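Long-range contacts in protein argonaute (PDB 1YVU), which uses short single-stranded DNA guides to recognise complementary RNA targets and cleaves them as a metal-dependent endonuclease: residues A[5-11]-A[306-312]; A[38-42]-A[216-220]; A[315-319]-A[656-661]. All blocks are in the same frame, centred on the assembly; numbering follows the deposited sequence.

Contact 1: A[5-11]-A[306-312]; sequences ALLNLYR and SPEEERA
Leu6 and Arg311 face each other as an antiparallel non-hydrogen-bonded pair, the regular point in an otherwise irregular beta pairing between the start of the N-terminal domain and Linker L2. Both chains change sheets here: strands 6-7 and 310-315 line up beside strands of the PIWI domain, whereas strand 9-14 runs between strand 153-165 of Linker L1 and strand 303-305. Backbone bonds close both ends. Ala312 N donates to Ala5 O (2.9 Å), while in the middle Glu310 N reaches Leu9 O by a weak, bent bond (2.8 Å).

Side chains complete this broken pairing. Leu6 lies alongside Arg311, and its CD2 branch sits over one face of the guanidinium, toward the rim, 3.4 Å from Arg311 NE. Leucine suits the place because it has a second methyl branch, CD1, which packs near the carboxylate of Glu309. That glutamate chain bends at chi2 (73°), which lays it beside Tyr10. Tyr10 OH donates to Glu309 OE2 (2.6 Å) from the anti side, 27° out of the carboxylate plane, with ring and carboxylate planes 68° apart. Arg288 of helix 280-299 makes a salt bridge to the other oxygen, OE1, so this buried acid has a partner at each oxygen, which would probably favour its charged form.

Glu310 leads elsewhere: its OE1 is 3.9 Å from Arg11 NE, a long ion pair of charges only, and also has a weak hydrogen bond with Tyr618. Beyond it, Ser306, small enough for close backbone approach, packs its CB 4.0 Å from Arg11 CB and gives its backbone N to Arg11 O at 2.8 Å.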
ATOM      1  N   ALA A   5      -2.368 -13.119  21.274  1.00 59.13           N
ATOM      2  CA  ALA A   5      -2.518 -12.516  19.922  1.00 48.34           C
ATOM      3  C   ALA A   5      -2.865 -13.417  18.714  1.00 43.27           C
ATOM      4  O   ALA A   5      -1.997 -14.124  18.174  1.00 46.11           O
ATOM      5  CB  ALA A   5      -1.343 -11.609  19.593  1.00 46.14           C
ATOM      6  N   LEU A   6      -4.125 -13.334  18.268  1.00 32.85           N
ATOM      7  CA  LEU A   6      -4.625 -14.139  17.159  1.00 24.55           C
ATOM      8  C   LEU A   6      -4.500 -13.468  15.803  1.00 20.74           C
ATOM      9  O   LEU A   6      -4.472 -12.248  15.726  1.00 15.79           O
ATOM     10  CB  LEU A   6      -6.094 -14.501  17.383  1.00 18.63           C
ATOM     11  CG  LEU A   6      -6.541 -15.210  18.644  1.00 13.14           C
ATOM     12  CD1 LEU A   6      -7.981 -15.643  18.450  1.00 18.48           C
ATOM     13  CD2 LEU A   6      -5.703 -16.397  18.875  1.00  9.30           C
ATOM     14  N   LEU A   7      -4.413 -14.289  14.746  1.00 20.80           N
ATOM     15  CA  LEU A   7      -4.310 -13.833  13.358  1.00 11.91           C
ATOM     16  C   LEU A   7      -5.215 -14.643  12.423  1.00 14.09           C
ATOM     17  O   LEU A   7      -5.444 -15.844  12.658  1.00 16.65           O
ATOM     18  CB  LEU A   7      -2.892 -13.986  12.807  1.00  9.85           C
ATOM     19  CG  LEU A   7      -1.658 -13.205  13.255  1.00  5.25           C
ATOM     20  CD1 LEU A   7      -0.783 -14.125  14.081  1.00 13.66           C
ATOM     21  CD2 LEU A   7      -0.855 -12.705  12.094  1.00  4.55           C
ATOM     22  N   ASN A   8      -5.519 -14.010  11.271  1.00 19.79           N
ATOM     23  CA  ASN A   8      -6.324 -14.504  10.130  1.00 15.86           C
ATOM     24  C   ASN A   8      -5.718 -15.729   9.486  1.00 16.64           C
ATOM     25  O   ASN A   8      -5.930 -15.946   8.278  1.00 16.90           O
ATOM     26  CB  ASN A   8      -6.251 -13.505   8.968  1.00 26.26           C
ATOM     27  CG  ASN A   8      -6.907 -12.223   9.240  1.00 16.94           C
ATOM     28  OD1 ASN A   8      -8.088 -12.051   8.959  1.00 17.79           O
ATOM     29  ND2 ASN A   8      -6.135 -11.274   9.721  1.00 20.27           N
ATOM     30  N   LEU A   9      -4.859 -16.444  10.210  1.00 16.13           N
ATOM     31  CA  LEU A   9      -4.169 -17.612   9.654  1.00 13.86           C
ATOM     32  C   LEU A   9      -4.653 -18.913  10.219  1.00 15.44           C
ATOM     33  O   LEU A   9      -4.739 -19.052  11.418  1.00 21.22           O
ATOM     34  CB  LEU A   9      -2.663 -17.475   9.858  1.00 13.70           C
ATOM     35  CG  LEU A   9      -2.035 -16.185   9.319  1.00  8.93           C
ATOM     36  CD1 LEU A   9      -0.723 -15.895   9.971  1.00  5.40           C
ATOM     37  CD2 LEU A   9      -1.908 -16.267   7.845  1.00  3.09           C
ATOM     38  N   TYR A  10      -5.018 -19.845   9.349  1.00 16.58           N
ATOM     39  CA  TYR A  10      -5.523 -21.144   9.767  1.00 20.26           C
ATOM     40  C   TYR A  10      -4.851 -22.243   8.962  1.00 21.30           C
ATOM     41  O   TYR A  10      -4.866 -22.174   7.723  1.00 20.47           O
ATOM     42  CB  TYR A  10      -7.016 -21.237   9.461  1.00 27.39           C
ATOM     43  CG  TYR A  10      -7.861 -20.137  10.018  1.00 21.53           C
ATOM     44  CD1 TYR A  10      -8.079 -18.943   9.285  1.00 22.97           C
ATOM     45  CD2 TYR A  10      -8.407 -20.249  11.305  1.00 25.01           C
ATOM     46  CE1 TYR A  10      -8.821 -17.865   9.855  1.00 31.46           C
ATOM     47  CE2 TYR A  10      -9.156 -19.202  11.878  1.00 28.56           C
ATOM     48  CZ  TYR A  10      -9.349 -18.006  11.158  1.00 33.03           C
ATOM     49  OH  TYR A  10      -9.995 -16.955  11.768  1.00 32.99           O
ATOM     50  N   ARG A  11      -4.379 -23.303   9.646  1.00 19.92           N
ATOM     51  CA  ARG A  11      -3.722 -24.448   8.994  1.00 11.39           C
ATOM     52  C   ARG A  11      -4.686 -25.076   8.040  1.00  8.82           C
ATOM     53  O   ARG A  11      -5.803 -25.372   8.406  1.00 11.73           O
ATOM     54  CB  ARG A  11      -3.242 -25.513   9.980  1.00 13.70           C
ATOM     55  CG  ARG A  11      -2.033 -25.079  10.755  1.00 24.43           C
ATOM     56  CD  ARG A  11      -1.300 -26.197  11.494  1.00 44.12           C
ATOM     57  NE  ARG A  11      -0.040 -25.686  12.062  1.00 54.47           N
ATOM     58  CZ  ARG A  11       0.627 -26.220  13.087  1.00 61.22           C
ATOM     59  NH1 ARG A  11       0.176 -27.314  13.693  1.00 63.92           N
ATOM     60  NH2 ARG A  11       1.745 -25.636  13.521  1.00 58.43           N
ATOM     61  N   SER A 306      -8.241 -25.433   9.706  1.00 27.34           N
ATOM     62  CA  SER A 306      -8.232 -25.372  11.154  1.00 33.17           C
ATOM     63  C   SER A 306      -9.203 -24.283  11.667  1.00 39.33           C
ATOM     64  O   SER A 306      -9.271 -23.187  11.097  1.00 37.98           O
ATOM     65  CB  SER A 306      -6.804 -25.066  11.647  1.00 37.25           C
ATOM     66  OG  SER A 306      -6.632 -25.361  13.037  1.00 31.12           O
ATOM     67  N   PRO A 307     -10.075 -24.629  12.654  1.00 44.14           N
ATOM     68  CA  PRO A 307     -11.044 -23.680  13.244  1.00 39.41           C
ATOM     69  C   PRO A 307     -10.308 -22.669  14.135  1.00 35.20           C
ATOM     70  O   PRO A 307     -10.821 -21.592  14.442  1.00 32.72           O
ATOM     71  CB  PRO A 307     -11.920 -24.594  14.102  1.00 40.40           C
ATOM     72  CG  PRO A 307     -11.895 -25.888  13.341  1.00 43.57           C
ATOM     73  CD  PRO A 307     -10.426 -26.011  13.046  1.00 43.18           C
ATOM     74  N   GLU A 308      -9.090 -23.046  14.507  1.00 25.82           N
ATOM     75  CA  GLU A 308      -8.228 -22.263  15.360  1.00 34.51           C
ATOM     76  C   GLU A 308      -7.180 -21.380  14.644  1.00 35.39           C
ATOM     77  O   GLU A 308      -6.353 -21.859  13.847  1.00 39.64           O
ATOM     78  CB  GLU A 308      -7.566 -23.188  16.389  1.00 36.23           C
ATOM     79  CG  GLU A 308      -8.543 -23.749  17.431  1.00 42.45           C
ATOM     80  CD  GLU A 308      -8.069 -23.558  18.863  1.00 44.69           C
ATOM     81  OE1 GLU A 308      -7.115 -24.263  19.274  1.00 42.68           O
ATOM     82  OE2 GLU A 308      -8.643 -22.705  19.576  1.00 43.12           O
ATOM     83  N   GLU A 309      -7.205 -20.086  14.993  1.00 30.27           N
ATOM     84  CA  GLU A 309      -6.308 -19.057  14.475  1.00 25.53           C
ATOM     85  C   GLU A 309      -4.898 -19.382  14.863  1.00 25.25           C
ATOM     86  O   GLU A 309      -4.696 -20.130  15.808  1.00 22.80           O
ATOM     87  CB  GLU A 309      -6.644 -17.703  15.094  1.00 27.89           C
ATOM     88  CG  GLU A 309      -7.900 -17.002  14.574  1.00 25.72           C
ATOM     89  CD  GLU A 309      -9.229 -17.615  15.021  1.00 35.20           C
ATOM     90  OE1 GLU A 309      -9.290 -18.342  16.051  1.00 32.98           O
ATOM     91  OE2 GLU A 309     -10.230 -17.337  14.319  1.00 33.34           O
ATOM     92  N   GLU A 310      -3.925 -18.855  14.127  1.00 24.34           N
ATOM     93  CA  GLU A 310      -2.542 -19.095  14.477  1.00 23.45           C
ATOM     94  C   GLU A 310      -2.150 -17.938  15.373  1.00 30.30           C
ATOM     95  O   GLU A 310      -2.484 -16.778  15.101  1.00 28.49           O
ATOM     96  CB  GLU A 310      -1.645 -19.182  13.244  1.00 25.54           C
ATOM     97  CG  GLU A 310      -1.894 -20.401  12.337  1.00 29.94           C
ATOM     98  CD  GLU A 310      -1.523 -21.766  12.954  1.00 41.63           C
ATOM     99  OE1 GLU A 310      -0.311 -22.006  13.209  1.00 41.39           O
ATOM    100  OE2 GLU A 310      -2.448 -22.608  13.145  1.00 41.32           O
ATOM    101  N   ARG A 311      -1.577 -18.285  16.520  1.00 30.44           N
ATOM    102  CA  ARG A 311      -1.149 -17.301  17.499  1.00 28.47           C
ATOM    103  C   ARG A 311       0.218 -16.774  17.154  1.00 21.18           C
ATOM    104  O   ARG A 311       1.030 -17.495  16.572  1.00 20.01           O
ATOM    105  CB  ARG A 311      -1.136 -17.920  18.893  1.00 28.94           C
ATOM    106  CG  ARG A 311      -2.513 -17.996  19.531  1.00 39.90           C
ATOM    107  CD  ARG A 311      -3.032 -19.423  19.725  1.00 48.50           C
ATOM    108  NE  ARG A 311      -4.455 -19.540  19.386  1.00 54.89           N
ATOM    109  CZ  ARG A 311      -5.457 -19.641  20.259  1.00 58.01           C
ATOM    110  NH1 ARG A 311      -5.235 -19.641  21.573  1.00 56.40           N
ATOM    111  NH2 ARG A 311      -6.707 -19.709  19.800  1.00 59.74           N
ATOM    112  N   ALA A 312       0.456 -15.512  17.506  1.00 19.55           N
ATOM    113  CA  ALA A 312       1.745 -14.845  17.273  1.00 24.59           C
ATOM    114  C   ALA A 312       2.836 -15.472  18.113  1.00 22.70           C
ATOM    115  O   ALA A 312       2.540 -16.107  19.123  1.00 30.47           O
ATOM    116  CB  ALA A 312       1.642 -13.380  17.617  1.00 18.23           C
TER

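Contact 2: A[38-42]-A[216-220]; sequences VRWRV and RSTHK
Trp40 meets Thr218 and His219 where a helix of the N-terminal domain, 32-46, packs against the turn between helices 207-215 and 220-231 of the PAZ domain. With CG anti to the backbone N (chi1 172°), the indole projects from the helix toward the turn. Its NE1 donates to Thr218 O (3.2 Å, 158° at the hydrogen); the acceptor lies near the ring plane, but the donor stands well above the carbonyl plane rather than on a lone pair. Tryptophan suits the place because one side chain supplies both this N-H and a broad surface: its six-membered ring forms an offset stack with the His219 imidazole, centroids 4.8 Å apart and planes at 29°. Trp40 CZ2 lies over one face of the imidazole, toward its rim, 3.5 Å from His219 CE1.

The neighbouring Arg41 is extended from CG to NE, long enough to carry its guanidinium across to the turn. Arg216 O lies in the guanidinium plane at its edge, 3.6 Å from Arg41 NH2. The guanidinium of Arg216 itself forms a salt bridge with Glu76. Over one face of the Arg41 guanidinium sits the Thr218 methyl, with CG2 3.3 Å from NH2.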
ATOM      1  N   VAL A  38      -3.521 -18.682 -18.602  1.00 47.94           N
ATOM      2  CA  VAL A  38      -3.818 -19.958 -19.237  1.00 48.29           C
ATOM      3  C   VAL A  38      -4.440 -20.886 -18.242  1.00 44.59           C
ATOM      4  O   VAL A  38      -5.446 -21.514 -18.535  1.00 43.26           O
ATOM      5  CB  VAL A  38      -2.560 -20.611 -19.808  1.00 54.78           C
ATOM      6  CG1 VAL A  38      -2.891 -21.988 -20.448  1.00 56.65           C
ATOM      7  CG2 VAL A  38      -1.937 -19.688 -20.846  1.00 60.19           C
ATOM      8  N   ARG A  39      -3.821 -20.941 -17.063  1.00 44.00           N
ATOM      9  CA  ARG A  39      -4.251 -21.755 -15.924  1.00 43.66           C
ATOM     10  C   ARG A  39      -5.712 -21.429 -15.571  1.00 46.32           C
ATOM     11  O   ARG A  39      -6.491 -22.325 -15.207  1.00 47.91           O
ATOM     12  CB  ARG A  39      -3.280 -21.523 -14.748  1.00 46.74           C
ATOM     13  CG  ARG A  39      -3.736 -21.958 -13.348  1.00 44.50           C
ATOM     14  CD  ARG A  39      -3.840 -20.715 -12.473  1.00 49.96           C
ATOM     15  NE  ARG A  39      -4.646 -20.851 -11.263  1.00 47.73           N
ATOM     16  CZ  ARG A  39      -5.944 -21.157 -11.214  1.00 53.55           C
ATOM     17  NH1 ARG A  39      -6.652 -21.404 -12.306  1.00 47.61           N
ATOM     18  NH2 ARG A  39      -6.574 -21.089 -10.053  1.00 63.67           N
ATOM     19  N   TRP A  40      -6.088 -20.162 -15.776  1.00 40.79           N
ATOM     20  CA  TRP A  40      -7.438 -19.695 -15.513  1.00 43.88           C
ATOM     21  C   TRP A  40      -8.370 -20.292 -16.565  1.00 45.65           C
ATOM     22  O   TRP A  40      -9.438 -20.829 -16.236  1.00 43.80           O
ATOM     23  CB  TRP A  40      -7.473 -18.150 -15.514  1.00 38.77           C
ATOM     24  CG  TRP A  40      -8.858 -17.534 -15.446  1.00 49.17           C
ATOM     25  CD1 TRP A  40      -9.497 -16.862 -16.456  1.00 48.48           C
ATOM     26  CD2 TRP A  40      -9.805 -17.625 -14.365  1.00 50.84           C
ATOM     27  NE1 TRP A  40     -10.785 -16.548 -16.084  1.00 56.06           N
ATOM     28  CE2 TRP A  40     -11.004 -17.002 -14.808  1.00 53.76           C
ATOM     29  CE3 TRP A  40      -9.770 -18.179 -13.064  1.00 55.42           C
ATOM     30  CZ2 TRP A  40     -12.165 -16.919 -13.990  1.00 54.35           C
ATOM     31  CZ3 TRP A  40     -10.932 -18.095 -12.247  1.00 56.59           C
ATOM     32  CH2 TRP A  40     -12.109 -17.467 -12.723  1.00 51.82           C
ATOM     33  N   ARG A  41      -7.893 -20.278 -17.810  1.00 44.17           N
ATOM     34  CA  ARG A  41      -8.630 -20.783 -18.962  1.00 40.42           C
ATOM     35  C   ARG A  41      -8.728 -22.294 -19.019  1.00 40.78           C
ATOM     36  O   ARG A  41      -9.757 -22.806 -19.491  1.00 36.29           O
ATOM     37  CB  ARG A  41      -8.041 -20.215 -20.237  1.00 42.73           C
ATOM     38  CG  ARG A  41      -8.179 -18.702 -20.297  1.00 50.34           C
ATOM     39  CD  ARG A  41      -7.528 -18.121 -21.548  1.00 56.45           C
ATOM     40  NE  ARG A  41      -7.872 -16.719 -21.825  1.00 57.98           N
ATOM     41  CZ  ARG A  41      -9.096 -16.264 -22.108  1.00 56.46           C
ATOM     42  NH1 ARG A  41     -10.156 -17.078 -22.135  1.00 61.27           N
ATOM     43  NH2 ARG A  41      -9.242 -15.010 -22.514  1.00 63.09           N
ATOM     44  N   VAL A  42      -7.706 -22.988 -18.468  1.00 37.02           N
ATOM     45  CA  VAL A  42      -7.672 -24.472 -18.399  1.00 31.17           C
ATOM     46  C   VAL A  42      -8.784 -24.862 -17.456  1.00 26.98           C
ATOM     47  O   VAL A  42      -9.483 -25.806 -17.698  1.00 28.64           O
ATOM     48  CB  VAL A  42      -6.393 -25.098 -17.780  1.00 29.29           C
ATOM     49  CG1 VAL A  42      -6.399 -26.634 -17.984  1.00 29.32           C
ATOM     50  CG2 VAL A  42      -5.159 -24.541 -18.372  1.00 31.06           C
ATOM     51  N   ARG A 216     -12.477 -12.776 -26.839  1.00 65.91           N
ATOM     52  CA  ARG A 216     -11.252 -12.597 -26.058  1.00 64.90           C
ATOM     53  C   ARG A 216     -11.506 -12.292 -24.597  1.00 62.32           C
ATOM     54  O   ARG A 216     -10.562 -11.984 -23.856  1.00 56.97           O
ATOM     55  CB  ARG A 216     -10.387 -11.482 -26.641  1.00 68.96           C
ATOM     56  CG  ARG A 216      -9.740 -11.811 -27.961  1.00 67.22           C
ATOM     57  CD  ARG A 216      -9.040 -10.585 -28.477  1.00 72.11           C
ATOM     58  NE  ARG A 216      -8.832 -10.633 -29.921  1.00 64.18           N
ATOM     59  CZ  ARG A 216      -8.399  -9.604 -30.636  1.00 61.18           C
ATOM     60  NH1 ARG A 216      -8.131  -8.454 -30.022  1.00 69.17           N
ATOM     61  NH2 ARG A 216      -8.227  -9.730 -31.951  1.00 60.67           N
ATOM     62  N   SER A 217     -12.768 -12.369 -24.180  1.00 62.68           N
ATOM     63  CA  SER A 217     -13.088 -12.082 -22.787  1.00 60.36           C
ATOM     64  C   SER A 217     -12.899 -13.264 -21.831  1.00 57.63           C
ATOM     65  O   SER A 217     -13.412 -14.376 -22.042  1.00 59.26           O
ATOM     66  CB  SER A 217     -14.452 -11.398 -22.646  1.00 61.61           C
ATOM     67  OG  SER A 217     -15.468 -12.109 -23.307  1.00 61.94           O
ATOM     68  N   THR A 218     -12.066 -13.006 -20.827  1.00 54.13           N
ATOM     69  CA  THR A 218     -11.689 -13.963 -19.789  1.00 55.49           C
ATOM     70  C   THR A 218     -12.784 -14.465 -18.838  1.00 56.49           C
ATOM     71  O   THR A 218     -12.750 -15.637 -18.430  1.00 59.21           O
ATOM     72  CB  THR A 218     -10.596 -13.366 -18.932  1.00 48.64           C
ATOM     73  OG1 THR A 218     -10.776 -11.949 -18.883  1.00 46.95           O
ATOM     74  CG2 THR A 218      -9.245 -13.685 -19.491  1.00 50.79           C
ATOM     75  N   HIS A 219     -13.697 -13.565 -18.444  1.00 57.97           N
ATOM     76  CA  HIS A 219     -14.801 -13.877 -17.525  1.00 52.53           C
ATOM     77  C   HIS A 219     -16.154 -13.796 -18.214  1.00 51.31           C
ATOM     78  O   HIS A 219     -16.258 -13.261 -19.310  1.00 50.18           O
ATOM     79  CB  HIS A 219     -14.805 -12.910 -16.345  1.00 52.02           C
ATOM     80  CG  HIS A 219     -13.680 -13.106 -15.368  1.00 48.76           C
ATOM     81  ND1 HIS A 219     -13.894 -13.533 -14.067  1.00 48.70           N
ATOM     82  CD2 HIS A 219     -12.356 -12.853 -15.460  1.00 51.86           C
ATOM     83  CE1 HIS A 219     -12.752 -13.522 -13.411  1.00 46.07           C
ATOM     84  NE2 HIS A 219     -11.800 -13.117 -14.233  1.00 51.12           N
ATOM     85  N   LYS A 220     -17.185 -14.280 -17.521  1.00 52.55           N
ATOM     86  CA  LYS A 220     -18.578 -14.333 -17.999  1.00 52.40           C
ATOM     87  C   LYS A 220     -19.321 -12.989 -18.089  1.00 50.54           C
ATOM     88  O   LYS A 220     -19.990 -12.730 -19.097  1.00 53.61           O
ATOM     89  CB  LYS A 220     -19.372 -15.307 -17.125  1.00 57.72           C
ATOM     90  CG  LYS A 220     -20.766 -15.662 -17.613  1.00 56.45           C
ATOM     91  CD  LYS A 220     -21.524 -16.334 -16.484  1.00 65.79           C
ATOM     92  CE  LYS A 220     -22.867 -16.875 -16.934  1.00 61.45           C
ATOM     93  NZ  LYS A 220     -23.529 -17.622 -15.828  1.00 65.95           N
TER

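Contact 3: A[315-319]-A[656-661]; sequences KLNFK and CSQILS
Phe318 lays one face of its ring against Leu660, whose CB stands 4.0 Å from the ring centroid and 24° off the normal, a CH-pi contact offset toward the rim. The Leu660 side chain crosses the phenyl group at about a right angle, and its CD1 branch reaches the ring atom Phe318 CD2 at 3.6 Å. What brings the ring over Leu660 is chi1 of 55°, which sets CG between the backbone N and the carbonyl carbon. The Phe318 CB meanwhile packs beside the preceding helical turn, 3.6 Å from Ser657 OG. A small serine leaves room for that approach, and its hydroxyl has a weak hydrogen bond to Glu492. An alanine in place of Phe318 would keep this CB contact but is likely to open a gap over Leu660, leaving its CB and CD1 without the ring they pack on.

Polar and apolar contacts continue on either side of Phe318 in the sequence. Ser661 OG sits between two backbone carbonyls, one from each segment, 2.9 Å from Lys319 O and 3.1 Å from Ser657 O. Leu316 sends its CD2 branch to Cys656 CB (3.6 Å), an apolar pair that suits the sheet-facing side of the helix. Helix 652-661 belongs to the PIWI domain, which has an RNase H fold; its Cys656 also touches Val625 and Leu627 of strand 624-627, and Leu316 touches Phe617 of strand 616-619. Linker L2, leaving strand 310-315, thus runs along helix 652-661, with Lys614 touching both Phe318 and Leu660, and Leu316 bonding through its backbone to Gly615.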
ATOM      1  N   LYS A 315       6.788 -10.804  21.549  1.00 31.66           N
ATOM      2  CA  LYS A 315       7.160  -9.415  21.383  1.00 34.17           C
ATOM      3  C   LYS A 315       8.661  -9.399  21.112  1.00 34.44           C
ATOM      4  O   LYS A 315       9.432 -10.137  21.726  1.00 31.75           O
ATOM      5  CB  LYS A 315       6.815  -8.557  22.604  1.00 33.90           C
ATOM      6  CG  LYS A 315       6.895  -7.084  22.258  1.00 40.20           C
ATOM      7  CD  LYS A 315       6.975  -6.146  23.438  1.00 56.06           C
ATOM      8  CE  LYS A 315       7.554  -4.803  22.955  1.00 62.76           C
ATOM      9  NZ  LYS A 315       7.400  -3.647  23.896  1.00 70.34           N
ATOM     10  N   LEU A 316       9.041  -8.618  20.113  1.00 34.56           N
ATOM     11  CA  LEU A 316      10.426  -8.463  19.727  1.00 31.86           C
ATOM     12  C   LEU A 316      10.885  -7.142  20.319  1.00 35.10           C
ATOM     13  O   LEU A 316      10.349  -6.092  20.001  1.00 30.89           O
ATOM     14  CB  LEU A 316      10.521  -8.428  18.199  1.00 25.97           C
ATOM     15  CG  LEU A 316      11.809  -8.868  17.511  1.00 26.66           C
ATOM     16  CD1 LEU A 316      12.109 -10.338  17.759  1.00 18.86           C
ATOM     17  CD2 LEU A 316      11.630  -8.642  16.059  1.00 18.67           C
ATOM     18  N   ASN A 317      11.806  -7.202  21.270  1.00 39.18           N
ATOM     19  CA  ASN A 317      12.314  -5.973  21.857  1.00 40.61           C
ATOM     20  C   ASN A 317      13.242  -5.347  20.846  1.00 41.40           C
ATOM     21  O   ASN A 317      13.818  -6.015  19.970  1.00 39.92           O
ATOM     22  CB  ASN A 317      13.014  -6.198  23.204  1.00 45.07           C
ATOM     23  CG  ASN A 317      12.024  -6.489  24.334  1.00 60.08           C
ATOM     24  OD1 ASN A 317      11.273  -5.607  24.764  1.00 56.92           O
ATOM     25  ND2 ASN A 317      12.013  -7.736  24.807  1.00 58.30           N
ATOM     26  N   PHE A 318      13.249  -4.034  20.886  1.00 36.43           N
ATOM     27  CA  PHE A 318      14.062  -3.263  19.991  1.00 34.14           C
ATOM     28  C   PHE A 318      14.712  -2.163  20.807  1.00 29.16           C
ATOM     29  O   PHE A 318      14.251  -1.878  21.916  1.00 28.50           O
ATOM     30  CB  PHE A 318      13.192  -2.714  18.857  1.00 28.39           C
ATOM     31  CG  PHE A 318      11.994  -1.908  19.321  1.00 28.78           C
ATOM     32  CD1 PHE A 318      12.070  -0.501  19.433  1.00 30.41           C
ATOM     33  CD2 PHE A 318      10.778  -2.539  19.619  1.00 28.08           C
ATOM     34  CE1 PHE A 318      10.950   0.262  19.835  1.00 24.60           C
ATOM     35  CE2 PHE A 318       9.656  -1.779  20.020  1.00 34.50           C
ATOM     36  CZ  PHE A 318       9.755  -0.376  20.129  1.00 26.53           C
ATOM     37  N   LYS A 319      15.754  -1.545  20.252  1.00 28.56           N
ATOM     38  CA  LYS A 319      16.458  -0.463  20.915  1.00 27.26           C
ATOM     39  C   LYS A 319      15.687   0.864  20.754  1.00 32.41           C
ATOM     40  O   LYS A 319      15.770   1.538  19.730  1.00 37.47           O
ATOM     41  CB  LYS A 319      17.868  -0.352  20.363  1.00 24.18           C
ATOM     42  CG  LYS A 319      18.728  -1.602  20.467  1.00 27.31           C
ATOM     43  CD  LYS A 319      19.088  -1.974  21.915  1.00 40.73           C
ATOM     44  CE  LYS A 319      20.053  -3.182  21.962  1.00 48.62           C
ATOM     45  NZ  LYS A 319      20.517  -3.595  23.339  1.00 49.49           N
ATOM     46  N   CYS A 656      14.020  -6.705  11.758  1.00 16.64           N
ATOM     47  CA  CYS A 656      12.704  -6.275  12.230  1.00 17.92           C
ATOM     48  C   CYS A 656      12.835  -5.300  13.381  1.00 19.37           C
ATOM     49  O   CYS A 656      12.134  -4.300  13.420  1.00 17.52           O
ATOM     50  CB  CYS A 656      11.861  -7.465  12.661  1.00 14.74           C
ATOM     51  SG  CYS A 656      11.230  -8.509  11.319  1.00 26.19           S
ATOM     52  N   SER A 657      13.788  -5.571  14.273  1.00 22.85           N
ATOM     53  CA  SER A 657      14.076  -4.717  15.426  1.00 26.10           C
ATOM     54  C   SER A 657      14.560  -3.328  14.963  1.00 24.36           C
ATOM     55  O   SER A 657      14.180  -2.306  15.538  1.00 20.14           O
ATOM     56  CB  SER A 657      15.119  -5.394  16.330  1.00 27.42           C
ATOM     57  OG  SER A 657      15.843  -4.472  17.136  1.00 27.03           O
ATOM     58  N   GLN A 658      15.348  -3.306  13.891  1.00 16.48           N
ATOM     59  CA  GLN A 658      15.874  -2.058  13.329  1.00 17.86           C
ATOM     60  C   GLN A 658      14.758  -1.245  12.662  1.00 19.21           C
ATOM     61  O   GLN A 658      14.826  -0.039  12.585  1.00 14.71           O
ATOM     62  CB  GLN A 658      16.922  -2.372  12.275  1.00 16.52           C
ATOM     63  CG  GLN A 658      17.993  -3.323  12.735  1.00 24.69           C
ATOM     64  CD  GLN A 658      18.959  -3.731  11.646  1.00 25.44           C
ATOM     65  OE1 GLN A 658      18.594  -3.893  10.473  1.00 18.63           O
ATOM     66  NE2 GLN A 658      20.215  -3.895  12.037  1.00 27.10           N
ATOM     67  N   ILE A 659      13.741  -1.939  12.154  1.00 19.71           N
ATOM     68  CA  ILE A 659      12.596  -1.318  11.504  1.00 16.61           C
ATOM     69  C   ILE A 659      11.800  -0.626  12.578  1.00 17.74           C
ATOM     70  O   ILE A 659      11.458   0.548  12.437  1.00 26.79           O
ATOM     71  CB  ILE A 659      11.778  -2.403  10.800  1.00 10.33           C
ATOM     72  CG1 ILE A 659      12.218  -2.455   9.361  1.00  6.23           C
ATOM     73  CG2 ILE A 659      10.223  -2.243  10.978  1.00 15.14           C
ATOM     74  CD1 ILE A 659      11.824  -3.683   8.715  1.00  8.02           C
ATOM     75  N   LEU A 660      11.577  -1.371  13.665  1.00 15.73           N
ATOM     76  CA  LEU A 660      10.851  -0.932  14.850  1.00  8.18           C
ATOM     77  C   LEU A 660      11.523   0.245  15.509  1.00 10.24           C
ATOM     78  O   LEU A 660      10.844   1.170  15.939  1.00 12.21           O
ATOM     79  CB  LEU A 660      10.775  -2.054  15.848  1.00  2.00           C
ATOM     80  CG  LEU A 660       9.705  -3.082  15.619  1.00  6.94           C
ATOM     81  CD1 LEU A 660       9.871  -4.212  16.589  1.00  9.70           C
ATOM     82  CD2 LEU A 660       8.382  -2.406  15.832  1.00  8.86           C
ATOM     83  N   SER A 661      12.858   0.243  15.528  1.00  9.01           N
ATOM     84  CA  SER A 661      13.599   1.351  16.125  1.00 12.08           C
ATOM     85  C   SER A 661      13.505   2.597  15.265  1.00  9.79           C
ATOM     86  O   SER A 661      13.309   3.674  15.791  1.00 13.92           O
ATOM     87  CB  SER A 661      15.052   0.969  16.369  1.00 15.09           C
ATOM     88  OG  SER A 661      15.135  -0.030  17.380  1.00 19.05           O
TER

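From the N terminus, the chain enters contact 1 almost at once, and residues 5-11 wait nearly 300 residues for their partner, 306-312. Within that long loop, contact 2 opens at 38-42 and closes at 216-220, so it is wholly nested in contact 1 and joins the N-terminal domain to PAZ. Once Linker L2 has completed contact 1, it continues directly into contact 3, which opens at 315-319 and closes at 656-661; the two are in series and nothing crosses. Contacts 1 and 3 thus fasten successive parts of Linker L2, first to the N-terminal domain and then to the PIWI domain, while contact 2 lies on the opposite side of the chain's centre from contact 3.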